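Local atomic coordinates of terminase, large subunit (Enterobacteria phage P22, PDB entry 4DKW), a protein that drives viral DNA into empty capsids as an ATP-powered motor and, through the C-terminal nuclease domain described here, cuts the genome to start and end packaging. Residues Ile10-Glu13 / Thr14-Gln18. Residues are numbered along the deposited sequence; the frame is centred on the assembly and turned at random.
Sequences IPEE and TIKCQ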
loop_
_atom_site.group_PDB
_atom_site.type_symbol
_atom_site.label_atom_id
_atom_site.label_comp_id
_atom_site.label_asym_id
_atom_site.label_seq_id
_atom_site.Cartn_x
_atom_site.Cartn_y
_atom_site.Cartn_z
ATOM N N ILE A 10 9.919 -12.241 -10.274
ATOM C CA ILE A 10 10.767 -11.148 -10.693
ATOM C C ILE A 10 11.880 -11.056 -9.659
ATOM O O ILE A 10 11.621 -11.144 -8.459
ATOM C CB ILE A 10 9.943 -9.833 -10.766
ATOM C CG1 ILE A 10 8.780 -10.000 -11.750
ATOM C CG2 ILE A 10 10.813 -8.661 -11.168
ATOM C CD1 ILE A 10 7.861 -8.828 -11.837
ATOM N N PRO A 11 13.132 -10.924 -10.117
ATOM C CA PRO A 11 14.250 -10.739 -9.182
ATOM C C PRO A 11 14.055 -9.482 -8.334
ATOM O O PRO A 11 13.872 -8.407 -8.905
ATOM C CB PRO A 11 15.458 -10.567 -10.115
ATOM C CG PRO A 11 15.045 -11.222 -11.395
ATOM C CD PRO A 11 13.577 -10.991 -11.519
ATOM N N GLU A 12 14.092 -9.625 -7.009
ATOM C CA GLU A 12 13.971 -8.492 -6.076
ATOM C C GLU A 12 14.839 -7.299 -6.426
ATOM O O GLU A 12 14.439 -6.152 -6.265
ATOM C CB GLU A 12 14.396 -8.916 -4.684
ATOM C CG GLU A 12 13.489 -9.880 -4.043
ATOM C CD GLU A 12 14.011 -10.280 -2.696
ATOM O OE1 GLU A 12 13.801 -11.446 -2.332
ATOM O OE2 GLU A 12 14.633 -9.434 -2.005
ATOM N N GLU A 13 16.047 -7.582 -6.888
ATOM C CA GLU A 13 17.009 -6.536 -7.154
ATOM C C GLU A 13 16.604 -5.652 -8.325
ATOM O O GLU A 13 17.017 -4.493 -8.391
ATOM C CB GLU A 13 18.414 -7.142 -7.339
ATOM C CG GLU A 13 19.554 -6.309 -6.658
ATOM C CD GLU A 13 19.444 -6.267 -5.115
ATOM O OE1 GLU A 13 18.342 -6.448 -4.548
ATOM O OE2 GLU A 13 20.472 -6.013 -4.463
ATOM N N THR A 14 15.774 -6.184 -9.224
ATOM C CA THR A 14 15.263 -5.383 -10.333
ATOM C C THR A 14 14.259 -4.319 -9.878
ATOM O O THR A 14 14.128 -3.276 -10.516
ATOM C CB THR A 14 14.656 -6.257 -11.458
ATOM O OG1 THR A 14 13.480 -6.912 -10.986
ATOM C CG2 THR A 14 15.650 -7.304 -11.913
ATOM N N ILE A 15 13.573 -4.556 -8.763
ATOM C CA ILE A 15 12.611 -3.564 -8.269
ATOM C C ILE A 15 13.101 -2.751 -7.059
ATOM O O ILE A 15 12.434 -1.814 -6.625
ATOM C CB ILE A 15 11.204 -4.182 -8.014
ATOM C CG1 ILE A 15 11.171 -5.050 -6.758
ATOM C CG2 ILE A 15 10.746 -5.020 -9.210
ATOM C CD1 ILE A 15 9.811 -5.675 -6.523
ATOM N N LYS A 16 14.272 -3.095 -6.538
ATOM C CA LYS A 16 14.839 -2.426 -5.367
ATOM C C LYS A 16 15.590 -1.163 -5.821
ATOM O O LYS A 16 16.188 -1.158 -6.888
ATOM C CB LYS A 16 15.747 -3.424 -4.617
ATOM C CG LYS A 16 16.141 -3.051 -3.189
ATOM C CD LYS A 16 16.910 -4.186 -2.480
ATOM C CE LYS A 16 16.042 -5.436 -2.278
ATOM N NZ LYS A 16 16.652 -6.449 -1.365
ATOM N N CYS A 17 15.533 -0.083 -5.040
ATOM C CA CYS A 17 16.323 1.114 -5.351
ATOM C C CYS A 17 16.860 1.771 -4.088
ATOM O O CYS A 17 16.331 1.535 -3.006
ATOM C CB CYS A 17 15.508 2.127 -6.177
ATOM S SG CYS A 17 14.221 3.032 -5.281
ATOM N N GLN A 18 17.907 2.588 -4.233
ATOM C CA GLN A 18 18.414 3.426 -3.137
ATOM C C GLN A 18 17.437 4.545 -2.806
ATOM O O GLN A 18 16.900 5.174 -3.715
ATOM C CB GLN A 18 19.759 4.056 -3.507
ATOM C CG GLN A 18 20.865 3.062 -3.737
ATOM C CD GLN A 18 21.329 2.401 -2.456
ATOM O OE1 GLN A 18 21.181 2.952 -1.366
ATOM N NE2 GLN A 18 21.902 1.219 -2.581
#
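P11 and T14 close the first turn of a short helical turn, residues 12-15, which leads straight into a short strand, residues 16-17, of the RNase H-like nuclease domain. Two donors of T14 grip the carbonyl of P11. The hydroxyl T14 OG1 lies 2.6 Å from P11 O, in the carbonyl plane, and the C=O...donor angle of 154° is fairly open. The backbone donor, T14 N, is 2.9 Å from P11 O and comes from above that plane. A chi1 of 67° sets OG1 between the T14 backbone N and carbonyl carbon, and this swings the hydroxyl back to the P11 carbonyl. The same rotamer brings T14 CG2 against the proline ring, 3.7 Å from P11 CB, while T14 OG1 also meets the CG2 branch of I10.

The next carbonyl, E12 O, accepts from I15 N at 3.1 Å and, through a weak and bent bond, from K16 N; the backbone is already extended at K16. I15 and I10 meet through their CG2 methyls, the side chains at about a right angle, both buried and both touching helix 125-137; I15 also reaches F151 and F154 of helix 148-156.

E12 and K16 run side by side in the same direction, and E13 crosses obliquely. The ammonium joins both carboxylates only loosely, for each salt bridge is long: the main partner of E12 OE2 is R155 NH1, and K16 also makes a cation-pi contact with F151. E13 turns back at chi2 (65°), which lets OE1 rest against the lysine's aliphatic chain, with E13 OE1 3.4 Å from K16 CD and 3.6 Å from K16 NZ.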